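Local coordinates for malonyl CoA-acyl carrier protein transacylase (Clostridium perfringens, PDB 3PTW) that probably catalyses transfer of the malonyl group from coenzyme A to acyl carrier protein, a step that supplies building blocks for fatty acid synthesis, at residues A[20-25]-A[71-76]; A[31-36]-A[43-48]; A[97-100]-A[105-108]. One frame throughout, in Å; residues are numbered along the deposited sequence.

Contact 1: A[20-25]-A[71-76]; sequences KEFFDN and MAILTA
A72 is the first residue of 71-76 to meet F22, and it does so mainly through its backbone: A72 O lies 4.2 Å from F22 CD1, a loose approach oblique to the ring, while the same oxygen accepts a hydrogen bond from the S29 hydroxyl. Its methyl faces F33 of helix 27-40. One residue on, I73 supplies the main apolar surface. Its CG1 stands over the middle of one face of the F22 ring, 4.0 Å from the centroid and only 12° off the ring normal, a CH-pi contact. Both branches are used, for chi1 of -65° sets CG1 beside the backbone N and CG2 beside the carbonyl carbon, where CG2 comes within 4.0 Å of F22 CZ. A turn after A72, A76 brings its methyl to the ring edge, with CB in the ring plane and 3.6 Å from F22 CE1; alanine suits this place, since a small side chain leaves room for the phenyl group. This is helix-helix packing within the acyltransferase domain, joining helix 20-25 to helix 59-79; the axes of the two segments come within 9.6 Å and cross at 48°. F22 and I73 both rest on V295 of strand 291-295. The chemistry across the interface is dispersion plus a CH-pi component, so the fit rests mainly on shape and on the ring's orientation.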
ATOM      1  N   LYS A  20       5.045  -8.747  16.167  1.00 36.94           N
ATOM      2  CA  LYS A  20       5.299  -9.487  17.391  1.00 37.40           C
ATOM      3  C   LYS A  20       5.195  -8.631  18.655  1.00 37.17           C
ATOM      4  O   LYS A  20       4.591  -9.059  19.632  1.00 37.99           O
ATOM      5  CB  LYS A  20       6.656 -10.206  17.316  1.00 38.45           C
ATOM      6  CG  LYS A  20       7.079 -10.904  18.595  1.00 41.99           C
ATOM      7  CD  LYS A  20       6.551 -12.323  18.640  1.00 40.34           C
ATOM      8  CE  LYS A  20       7.497 -13.237  19.417  1.00 44.06           C
ATOM      9  NZ  LYS A  20       7.121 -13.336  20.855  1.00 41.40           N
ATOM     10  N   GLU A  21       5.765  -7.429  18.643  1.00 36.70           N
ATOM     11  CA  GLU A  21       5.748  -6.586  19.854  1.00 36.72           C
ATOM     12  C   GLU A  21       4.335  -6.174  20.236  1.00 36.68           C
ATOM     13  O   GLU A  21       3.992  -6.149  21.424  1.00 37.46           O
ATOM     14  CB  GLU A  21       6.664  -5.366  19.724  1.00 36.08           C
ATOM     15  CG  GLU A  21       8.148  -5.712  19.774  1.00 45.92           C
ATOM     16  CD  GLU A  21       9.057  -4.495  19.744  1.00 36.53           C
ATOM     17  OE1 GLU A  21       8.578  -3.344  19.812  1.00 45.24           O
ATOM     18  OE2 GLU A  21      10.277  -4.695  19.665  1.00 46.97           O
ATOM     19  N   PHE A  22       3.511  -5.869  19.233  1.00 35.16           N
ATOM     20  CA  PHE A  22       2.089  -5.621  19.486  1.00 34.33           C
ATOM     21  C   PHE A  22       1.363  -6.874  19.936  1.00 35.45           C
ATOM     22  O   PHE A  22       0.515  -6.814  20.837  1.00 35.19           O
ATOM     23  CB  PHE A  22       1.402  -5.009  18.268  1.00 32.18           C
ATOM     24  CG  PHE A  22       1.494  -3.516  18.237  1.00 38.89           C
ATOM     25  CD1 PHE A  22       0.403  -2.738  18.616  1.00 31.32           C
ATOM     26  CD2 PHE A  22       2.682  -2.886  17.881  1.00 31.19           C
ATOM     27  CE1 PHE A  22       0.482  -1.349  18.609  1.00 38.56           C
ATOM     28  CE2 PHE A  22       2.773  -1.503  17.877  1.00 39.08           C
ATOM     29  CZ  PHE A  22       1.661  -0.731  18.245  1.00 31.24           C
ATOM     30  N   PHE A  23       1.700  -7.997  19.303  1.00 36.42           N
ATOM     31  CA  PHE A  23       1.097  -9.286  19.632  1.00 37.64           C
ATOM     32  C   PHE A  23       1.285  -9.580  21.114  1.00 38.82           C
ATOM     33  O   PHE A  23       0.331  -9.950  21.789  1.00 39.08           O
ATOM     34  CB  PHE A  23       1.704 -10.420  18.788  1.00 37.89           C
ATOM     35  CG  PHE A  23       1.192 -11.793  19.157  1.00 39.56           C
ATOM     36  CD1 PHE A  23       0.078 -12.334  18.512  1.00 38.10           C
ATOM     37  CD2 PHE A  23       1.813 -12.542  20.166  1.00 39.82           C
ATOM     38  CE1 PHE A  23      -0.403 -13.600  18.859  1.00 40.01           C
ATOM     39  CE2 PHE A  23       1.338 -13.805  20.527  1.00 41.29           C
ATOM     40  CZ  PHE A  23       0.230 -14.336  19.872  1.00 39.99           C
ATOM     41  N   ASP A  24       2.514  -9.393  21.603  1.00 39.76           N
ATOM     42  CA  ASP A  24       2.866  -9.701  22.991  1.00 41.50           C
ATOM     43  C   ASP A  24       2.387  -8.678  24.010  1.00 41.25           C
ATOM     44  O   ASP A  24       2.303  -8.980  25.199  1.00 41.66           O
ATOM     45  CB  ASP A  24       4.381  -9.879  23.136  1.00 42.83           C
ATOM     46  CG  ASP A  24       4.906 -11.073  22.364  1.00 37.21           C
ATOM     47  OD1 ASP A  24       4.107 -11.961  22.032  1.00 43.17           O
ATOM     48  OD2 ASP A  24       6.127 -11.128  22.099  1.00 44.06           O
ATOM     49  N   ASN A  25       2.073  -7.470  23.558  1.00 40.43           N
ATOM     50  CA  ASN A  25       1.822  -6.374  24.503  1.00 40.90           C
ATOM     51  C   ASN A  25       0.400  -5.834  24.500  1.00 40.06           C
ATOM     52  O   ASN A  25       0.014  -5.105  25.410  1.00 40.30           O
ATOM     53  CB  ASN A  25       2.832  -5.243  24.280  1.00 41.13           C
ATOM     54  CG  ASN A  25       4.247  -5.678  24.571  1.00 38.37           C
ATOM     55  OD1 ASN A  25       4.655  -5.753  25.724  1.00 43.06           O
ATOM     56  ND2 ASN A  25       4.998  -5.989  23.525  1.00 41.78           N
ATOM     57  N   MET A  71      -3.605  -4.437  10.821  1.00 30.91           N
ATOM     58  CA  MET A  71      -4.831  -4.466  11.614  1.00 32.17           C
ATOM     59  C   MET A  71      -4.536  -4.600  13.118  1.00 32.24           C
ATOM     60  O   MET A  71      -5.120  -3.885  13.940  1.00 32.40           O
ATOM     61  CB  MET A  71      -5.730  -5.608  11.126  1.00 34.41           C
ATOM     62  CG  MET A  71      -7.139  -5.637  11.711  1.00 37.16           C
ATOM     63  SD  MET A  71      -8.170  -4.183  11.375  1.00 37.10           S
ATOM     64  CE  MET A  71      -9.732  -4.759  12.040  1.00 37.70           C
ATOM     65  N   ALA A  72      -3.625  -5.507  13.461  1.00 31.98           N
ATOM     66  CA  ALA A  72      -3.184  -5.702  14.842  1.00 32.94           C
ATOM     67  C   ALA A  72      -2.681  -4.400  15.474  1.00 32.13           C
ATOM     68  O   ALA A  72      -2.984  -4.124  16.618  1.00 32.07           O
ATOM     69  CB  ALA A  72      -2.097  -6.777  14.898  1.00 33.81           C
ATOM     70  N   ILE A  73      -1.929  -3.606  14.709  1.00 31.56           N
ATOM     71  CA  ILE A  73      -1.448  -2.297  15.163  1.00 32.14           C
ATOM     72  C   ILE A  73      -2.574  -1.256  15.254  1.00 31.52           C
ATOM     73  O   ILE A  73      -2.706  -0.541  16.260  1.00 31.17           O
ATOM     74  CB  ILE A  73      -0.307  -1.769  14.250  1.00 32.56           C
ATOM     75  CG1 ILE A  73       0.924  -2.681  14.367  1.00 31.25           C
ATOM     76  CG2 ILE A  73       0.054  -0.301  14.600  1.00 30.84           C
ATOM     77  CD1 ILE A  73       1.972  -2.474  13.268  1.00 33.17           C
ATOM     78  N   LEU A  74      -3.381  -1.177  14.198  1.00 30.91           N
ATOM     79  CA  LEU A  74      -4.528  -0.280  14.169  1.00 30.96           C
ATOM     80  C   LEU A  74      -5.479  -0.476  15.365  1.00 32.19           C
ATOM     81  O   LEU A  74      -5.967   0.506  15.946  1.00 31.92           O
ATOM     82  CB  LEU A  74      -5.300  -0.477  12.868  1.00 30.74           C
ATOM     83  CG  LEU A  74      -6.668   0.218  12.762  1.00 35.85           C
ATOM     84  CD1 LEU A  74      -6.519   1.741  12.822  1.00 30.98           C
ATOM     85  CD2 LEU A  74      -7.382  -0.221  11.488  1.00 30.03           C
ATOM     86  N   THR A  75      -5.771  -1.740  15.698  1.00 33.28           N
ATOM     87  CA  THR A  75      -6.718  -2.063  16.773  1.00 34.64           C
ATOM     88  C   THR A  75      -6.227  -1.520  18.111  1.00 34.99           C
ATOM     89  O   THR A  75      -7.014  -0.987  18.888  1.00 36.18           O
ATOM     90  CB  THR A  75      -6.967  -3.609  16.915  1.00 35.68           C
ATOM     91  OG1 THR A  75      -7.163  -4.196  15.625  1.00 47.71           O
ATOM     92  CG2 THR A  75      -8.203  -3.883  17.742  1.00 47.96           C
ATOM     93  N   ALA A  76      -4.930  -1.670  18.373  1.00 34.57           N
ATOM     94  CA  ALA A  76      -4.309  -1.170  19.603  1.00 34.81           C
ATOM     95  C   ALA A  76      -4.275   0.349  19.614  1.00 34.45           C
ATOM     96  O   ALA A  76      -4.543   0.976  20.637  1.00 34.51           O
ATOM     97  CB  ALA A  76      -2.911  -1.730  19.752  1.00 34.76           C
TER

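Contact 2: A[31-36]-A[43-48]; sequences EVFKRS and DMEELC
F33 points toward 43-48 and meets three of its residues, M44, E45 and C48, along one side. At the base, F33 CB touches E45 CG at 4.1 Å, methylene against methylene. Further out, CD1 passes the start of helix 44-49, lying 4.1 Å from E45 N. CE1 faces both M44 O, in the plane of the ring, and C48 SG, each 3.9 Å away. The C48 sulfur is thus at the edge of the F33 ring, 81° off its normal: a sulfur-aromatic contact in which ring C-H groups, slightly positive, face sulfur and a carbonyl oxygen. A flat phenylalanine can offer such an edge while its far side turns to A72 of helix 59-79.

Next to this apolar centre lies a salt bridge. K34 starts away from the partner helix, but a bend at chi2 of 70° carries its long chain back, and NZ donates to E45 OE1 at 2.7 Å, on the syn side, somewhat out of the carboxylate plane. E45, extended beyond CG, thus serves twice, with its CG methylene against F33 CB and its charge at the solvent-facing margin, with K34. At the other margin M44 CG lies 3.5 Å from S36 OG; that hydroxyl is satisfied by a hydrogen bond with T68 OG1. D43 is the N-cap of the second helix: its OD1 accepts from E46 N at 3.1 Å, as befits an acidic residue at a helix start.

The segments belong to two consecutive helices joined by a short connection, with segment axes at 108°, nearly perpendicular: helix 27-40 has helices 59-79 and 106-122 packed against it, and F23 of helix 20-25 covers the K34 and E45 side chains.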
ATOM      1  N   GLU A  31      -5.545 -10.875  19.504  1.00 43.05           N
ATOM      2  CA  GLU A  31      -6.832 -11.361  19.006  1.00 43.81           C
ATOM      3  C   GLU A  31      -6.936 -11.253  17.482  1.00 42.79           C
ATOM      4  O   GLU A  31      -7.518 -12.127  16.826  1.00 43.16           O
ATOM      5  CB  GLU A  31      -7.982 -10.613  19.699  1.00 45.13           C
ATOM      6  CG  GLU A  31      -9.391 -10.990  19.232  1.00 61.58           C
ATOM      7  CD  GLU A  31     -10.494 -10.426  20.125  1.00 46.54           C
ATOM      8  OE1 GLU A  31     -11.572 -11.059  20.198  1.00 62.55           O
ATOM      9  OE2 GLU A  31     -10.293  -9.361  20.760  1.00 62.11           O
ATOM     10  N   VAL A  32      -6.363 -10.192  16.918  1.00 41.23           N
ATOM     11  CA  VAL A  32      -6.385 -10.016  15.469  1.00 39.43           C
ATOM     12  C   VAL A  32      -5.631 -11.131  14.742  1.00 38.78           C
ATOM     13  O   VAL A  32      -6.071 -11.599  13.680  1.00 38.16           O
ATOM     14  CB  VAL A  32      -5.878  -8.621  15.042  1.00 38.18           C
ATOM     15  CG1 VAL A  32      -5.555  -8.598  13.556  1.00 32.12           C
ATOM     16  CG2 VAL A  32      -6.926  -7.570  15.366  1.00 33.12           C
ATOM     17  N   PHE A  33      -4.508 -11.559  15.316  1.00 38.56           N
ATOM     18  CA  PHE A  33      -3.712 -12.644  14.737  1.00 38.43           C
ATOM     19  C   PHE A  33      -4.448 -13.966  14.817  1.00 38.56           C
ATOM     20  O   PHE A  33      -4.418 -14.763  13.872  1.00 38.20           O
ATOM     21  CB  PHE A  33      -2.328 -12.740  15.401  1.00 39.37           C
ATOM     22  CG  PHE A  33      -1.296 -11.895  14.734  1.00 31.09           C
ATOM     23  CD1 PHE A  33      -0.460 -12.435  13.761  1.00 38.86           C
ATOM     24  CD2 PHE A  33      -1.196 -10.535  15.029  1.00 38.50           C
ATOM     25  CE1 PHE A  33       0.480 -11.643  13.107  1.00 30.75           C
ATOM     26  CE2 PHE A  33      -0.258  -9.737  14.386  1.00 30.75           C
ATOM     27  CZ  PHE A  33       0.585 -10.300  13.413  1.00 37.93           C
ATOM     28  N   LYS A  34      -5.115 -14.186  15.952  1.00 39.02           N
ATOM     29  CA  LYS A  34      -5.957 -15.362  16.158  1.00 39.38           C
ATOM     30  C   LYS A  34      -7.034 -15.463  15.068  1.00 38.54           C
ATOM     31  O   LYS A  34      -7.231 -16.521  14.475  1.00 38.69           O
ATOM     32  CB  LYS A  34      -6.597 -15.316  17.554  1.00 39.85           C
ATOM     33  CG  LYS A  34      -6.023 -16.304  18.566  1.00 46.98           C
ATOM     34  CD  LYS A  34      -4.619 -15.959  19.018  1.00 41.30           C
ATOM     35  CE  LYS A  34      -4.059 -17.054  19.919  1.00 48.35           C
ATOM     36  NZ  LYS A  34      -2.569 -17.016  19.950  1.00 42.97           N
ATOM     37  N   ARG A  35      -7.693 -14.345  14.787  1.00 37.93           N
ATOM     38  CA  ARG A  35      -8.766 -14.292  13.801  1.00 38.11           C
ATOM     39  C   ARG A  35      -8.258 -14.506  12.367  1.00 38.19           C
ATOM     40  O   ARG A  35      -8.957 -15.084  11.528  1.00 38.09           O
ATOM     41  CB  ARG A  35      -9.497 -12.954  13.904  1.00 37.48           C
ATOM     42  CG  ARG A  35     -10.376 -12.809  15.142  1.00 47.77           C
ATOM     43  CD  ARG A  35     -10.748 -11.349  15.382  1.00 38.92           C
ATOM     44  NE  ARG A  35     -11.495 -10.757  14.267  1.00 47.86           N
ATOM     45  CZ  ARG A  35     -11.616  -9.450  14.032  1.00 38.95           C
ATOM     46  NH1 ARG A  35     -12.322  -9.027  12.984  1.00 47.26           N
ATOM     47  NH2 ARG A  35     -11.032  -8.563  14.827  1.00 47.25           N
ATOM     48  N   SER A  36      -7.044 -14.027  12.094  1.00 37.95           N
ATOM     49  CA  SER A  36      -6.464 -14.136  10.765  1.00 37.59           C
ATOM     50  C   SER A  36      -6.117 -15.590  10.505  1.00 38.88           C
ATOM     51  O   SER A  36      -6.393 -16.130   9.422  1.00 39.00           O
ATOM     52  CB  SER A  36      -5.223 -13.248  10.633  1.00 36.57           C
ATOM     53  OG  SER A  36      -4.712 -13.314   9.307  1.00 36.32           O
ATOM     54  N   ASP A  43      -1.041 -20.767  10.232  1.00 47.36           N
ATOM     55  CA  ASP A  43      -0.462 -20.158  11.420  1.00 47.07           C
ATOM     56  C   ASP A  43       0.178 -18.803  11.081  1.00 45.08           C
ATOM     57  O   ASP A  43       1.360 -18.721  10.724  1.00 44.64           O
ATOM     58  CB  ASP A  43       0.539 -21.114  12.083  1.00 48.91           C
ATOM     59  CG  ASP A  43       0.882 -20.711  13.510  1.00 51.49           C
ATOM     60  OD1 ASP A  43       0.856 -19.503  13.835  1.00 49.06           O
ATOM     61  OD2 ASP A  43       1.187 -21.611  14.315  1.00 51.11           O
ATOM     62  N   MET A  44      -0.623 -17.745  11.203  1.00 43.74           N
ATOM     63  CA  MET A  44      -0.190 -16.394  10.853  1.00 42.79           C
ATOM     64  C   MET A  44       0.836 -15.817  11.817  1.00 42.22           C
ATOM     65  O   MET A  44       1.668 -15.005  11.423  1.00 41.42           O
ATOM     66  CB  MET A  44      -1.397 -15.461  10.719  1.00 42.74           C
ATOM     67  CG  MET A  44      -2.271 -15.818   9.532  1.00 31.67           C
ATOM     68  SD  MET A  44      -1.318 -15.807   7.991  1.00 44.20           S
ATOM     69  CE  MET A  44      -1.004 -14.035   7.842  1.00 28.93           C
ATOM     70  N   GLU A  45       0.767 -16.236  13.077  1.00 43.24           N
ATOM     71  CA  GLU A  45       1.780 -15.882  14.065  1.00 44.12           C
ATOM     72  C   GLU A  45       3.146 -16.359  13.603  1.00 44.50           C
ATOM     73  O   GLU A  45       4.068 -15.561  13.449  1.00 44.55           O
ATOM     74  CB  GLU A  45       1.444 -16.494  15.424  1.00 45.54           C
ATOM     75  CG  GLU A  45       0.273 -15.825  16.110  1.00 46.77           C
ATOM     76  CD  GLU A  45      -0.238 -16.626  17.284  1.00 46.34           C
ATOM     77  OE1 GLU A  45      -1.471 -16.685  17.465  1.00 47.53           O
ATOM     78  OE2 GLU A  45       0.593 -17.202  18.027  1.00 49.04           O
ATOM     79  N   GLU A  46       3.251 -17.659  13.343  1.00 44.59           N
ATOM     80  CA  GLU A  46       4.480 -18.255  12.839  1.00 44.58           C
ATOM     81  C   GLU A  46       4.949 -17.600  11.537  1.00 42.90           C
ATOM     82  O   GLU A  46       6.135 -17.317  11.386  1.00 43.67           O
ATOM     83  CB  GLU A  46       4.292 -19.764  12.662  1.00 46.07           C
ATOM     84  CG  GLU A  46       5.569 -20.552  12.416  1.00 54.73           C
ATOM     85  CD  GLU A  46       6.536 -20.570  13.604  1.00 49.01           C
ATOM     86  OE1 GLU A  46       6.190 -20.063  14.705  1.00 55.14           O
ATOM     87  OE2 GLU A  46       7.658 -21.100  13.419  1.00 56.61           O
ATOM     88  N   LEU A  47       4.027 -17.345  10.609  1.00 40.55           N
ATOM     89  CA  LEU A  47       4.397 -16.742   9.325  1.00 39.11           C
ATOM     90  C   LEU A  47       5.078 -15.393   9.534  1.00 38.28           C
ATOM     91  O   LEU A  47       6.115 -15.116   8.932  1.00 38.38           O
ATOM     92  CB  LEU A  47       3.176 -16.581   8.392  1.00 37.43           C
ATOM     93  CG  LEU A  47       3.348 -15.814   7.065  1.00 40.17           C
ATOM     94  CD1 LEU A  47       4.453 -16.409   6.153  1.00 37.11           C
ATOM     95  CD2 LEU A  47       2.036 -15.702   6.290  1.00 35.26           C
ATOM     96  N   CYS A  48       4.488 -14.565  10.396  1.00 37.37           N
ATOM     97  CA  CYS A  48       4.960 -13.202  10.606  1.00 36.51           C
ATOM     98  C   CYS A  48       6.154 -13.110  11.541  1.00 37.33           C
ATOM     99  O   CYS A  48       7.045 -12.285  11.325  1.00 36.47           O
ATOM    100  CB  CYS A  48       3.834 -12.326  11.146  1.00 35.53           C
ATOM    101  SG  CYS A  48       2.629 -11.934   9.884  1.00 34.61           S
TER

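Contact 3: A[97-100]-A[105-108]; sequences ALIH and NFED
N105, whose backbone oxygen faces I99, uses its side-chain OD1 to accept from D108 N at 3.2 Å. This is an N-cap, the start of helix 106-122, and the two segments belong to a short connection between two consecutive helices: helix 93-100 ends, and a five-residue connection follows, ending in the N-cap N105. The donor is tilted 35° from the amide plane, and the N-H...O angle is 153°. Asparagine suits the cap because its short side chain can fold back over the first turn of the helix. Its other end, ND2, reaches E107 OE2 in a weak bond, and that oxygen is held more firmly in a salt bridge with R35 NH1.

The contact proper is apolar and small. I99 points toward 105-108, and chi1 of -68° leaves CG2 anti to the backbone N, so that the branches part: CG1 to the N105 carbonyl, CG2 to F106. An isoleucine is well placed here, as its two branches can serve neighbouring residues from one position. The aromatic ring of F106 leads on to helix 27-40, touching V32, R35 and S36, and I99 continues onto I67 and M71 of helix 59-79.

Helix 93-100 follows strand 86-89, and the GxSxG sequence at their junction fits the nucleophile elbow found in this acyltransferase family, so the turn described here probably lies a helix's length beyond the active site. The packing is at ordinary van der Waals distance: I99 CG1 is 4.0 Å from N105 O, and I99 CG2 is 4.1 Å from F106 CA.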
ATOM      1  N   ALA A  97      -7.117   0.324   4.549  1.00 27.28           N
ATOM      2  CA  ALA A  97      -7.941   1.527   4.657  1.00 28.38           C
ATOM      3  C   ALA A  97      -9.432   1.163   4.513  1.00 30.00           C
ATOM      4  O   ALA A  97     -10.251   1.589   5.331  1.00 31.59           O
ATOM      5  CB  ALA A  97      -7.508   2.567   3.641  1.00 27.48           C
ATOM      6  N   LEU A  98      -9.773   0.328   3.525  1.00 29.35           N
ATOM      7  CA  LEU A  98     -11.177  -0.060   3.318  1.00 28.85           C
ATOM      8  C   LEU A  98     -11.761  -0.887   4.465  1.00 28.57           C
ATOM      9  O   LEU A  98     -12.938  -0.743   4.759  1.00 28.74           O
ATOM     10  CB  LEU A  98     -11.394  -0.790   1.991  1.00 28.17           C
ATOM     11  CG  LEU A  98     -11.197   0.007   0.705  1.00 33.06           C
ATOM     12  CD1 LEU A  98     -11.106  -0.943  -0.504  1.00 28.35           C
ATOM     13  CD2 LEU A  98     -12.288   1.036   0.512  1.00 28.29           C
ATOM     14  N   ILE A  99     -10.943  -1.745   5.085  1.00 27.95           N
ATOM     15  CA  ILE A  99     -11.323  -2.457   6.302  1.00 28.63           C
ATOM     16  C   ILE A  99     -11.527  -1.473   7.448  1.00 30.05           C
ATOM     17  O   ILE A  99     -12.511  -1.558   8.172  1.00 31.89           O
ATOM     18  CB  ILE A  99     -10.265  -3.530   6.731  1.00 28.06           C
ATOM     19  CG1 ILE A  99     -10.219  -4.690   5.728  1.00 27.45           C
ATOM     20  CG2 ILE A  99     -10.539  -4.034   8.181  1.00 27.06           C
ATOM     21  CD1 ILE A  99      -8.933  -5.571   5.808  1.00 26.60           C
ATOM     22  N   HIS A 100     -10.602  -0.531   7.606  1.00 29.63           N
ATOM     23  CA  HIS A 100     -10.717   0.496   8.655  1.00 29.69           C
ATOM     24  C   HIS A 100     -12.043   1.240   8.483  1.00 30.08           C
ATOM     25  O   HIS A 100     -12.736   1.513   9.465  1.00 29.89           O
ATOM     26  CB  HIS A 100      -9.478   1.415   8.625  1.00 29.42           C
ATOM     27  CG  HIS A 100      -9.622   2.692   9.394  1.00 29.52           C
ATOM     28  ND1 HIS A 100      -9.995   2.732  10.720  1.00 30.60           N
ATOM     29  CD2 HIS A 100      -9.413   3.977   9.023  1.00 29.63           C
ATOM     30  CE1 HIS A 100     -10.035   3.989  11.126  1.00 30.67           C
ATOM     31  NE2 HIS A 100      -9.666   4.763  10.119  1.00 30.78           N
ATOM     32  N   ASN A 105     -14.944  -6.420   5.680  1.00 38.56           N
ATOM     33  CA  ASN A 105     -14.683  -7.117   6.923  1.00 39.54           C
ATOM     34  C   ASN A 105     -13.218  -7.585   6.958  1.00 37.79           C
ATOM     35  O   ASN A 105     -12.638  -7.912   5.923  1.00 37.22           O
ATOM     36  CB  ASN A 105     -15.678  -8.289   6.987  1.00 41.85           C
ATOM     37  CG  ASN A 105     -15.343  -9.298   8.028  1.00 50.63           C
ATOM     38  OD1 ASN A 105     -14.942 -10.416   7.700  1.00 44.00           O
ATOM     39  ND2 ASN A 105     -15.523  -8.937   9.299  1.00 43.47           N
ATOM     40  N   PHE A 106     -12.614  -7.587   8.141  1.00 37.03           N
ATOM     41  CA  PHE A 106     -11.235  -8.073   8.296  1.00 36.01           C
ATOM     42  C   PHE A 106     -10.996  -9.500   7.756  1.00 35.99           C
ATOM     43  O   PHE A 106     -10.113  -9.699   6.918  1.00 35.90           O
ATOM     44  CB  PHE A 106     -10.752  -7.950   9.751  1.00 35.50           C
ATOM     45  CG  PHE A 106      -9.414  -8.606   9.995  1.00 40.42           C
ATOM     46  CD1 PHE A 106      -8.258  -8.095   9.410  1.00 34.61           C
ATOM     47  CD2 PHE A 106      -9.319  -9.759  10.778  1.00 35.67           C
ATOM     48  CE1 PHE A 106      -7.024  -8.708   9.613  1.00 40.12           C
ATOM     49  CE2 PHE A 106      -8.094 -10.372  10.994  1.00 41.10           C
ATOM     50  CZ  PHE A 106      -6.941  -9.844  10.410  1.00 34.70           C
ATOM     51  N   GLU A 107     -11.772 -10.480   8.231  1.00 36.25           N
ATOM     52  CA  GLU A 107     -11.656 -11.870   7.755  1.00 36.82           C
ATOM     53  C   GLU A 107     -11.747 -11.986   6.222  1.00 36.24           C
ATOM     54  O   GLU A 107     -10.989 -12.733   5.611  1.00 35.76           O
ATOM     55  CB  GLU A 107     -12.696 -12.790   8.414  1.00 38.08           C
ATOM     56  CG  GLU A 107     -12.397 -13.158   9.865  1.00 49.62           C
ATOM     57  CD  GLU A 107     -12.955 -12.157  10.871  1.00 39.11           C
ATOM     58  OE1 GLU A 107     -13.296 -12.589  11.992  1.00 50.60           O
ATOM     59  OE2 GLU A 107     -13.064 -10.943  10.552  1.00 49.43           O
ATOM     60  N   ASP A 108     -12.670 -11.241   5.620  1.00 36.08           N
ATOM     61  CA  ASP A 108     -12.807 -11.204   4.170  1.00 36.36           C
ATOM     62  C   ASP A 108     -11.619 -10.487   3.552  1.00 35.65           C
ATOM     63  O   ASP A 108     -11.119 -10.885   2.497  1.00 35.59           O
ATOM     64  CB  ASP A 108     -14.119 -10.528   3.765  1.00 36.54           C
ATOM     65  CG  ASP A 108     -15.338 -11.289   4.245  1.00 43.32           C
ATOM     66  OD1 ASP A 108     -15.218 -12.490   4.581  1.00 38.10           O
ATOM     67  OD2 ASP A 108     -16.424 -10.686   4.290  1.00 37.57           O
TER

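In the fold
All three contacts are mostly buried and join helices, and helix 59-79 ties them together: it supplies one side of contact 1, covers F33 in contact 2 and packs on I99 and F106 in contact 3. Helix 27-40 bridges contacts 2 and 3, where F106 lies against V32 and S36. Contact 1 is essentially apolar between side chains and rests against strand 291-295 of the mixed sheet. Contact 2, the largest in buried area, adds a salt bridge where K34 reaches solvent. Contact 3, whose centre is nearest the chain's centre, about 14 Å from it, is the smallest; its cap bonds lie within 105-108, while E107 pairs outward with R35.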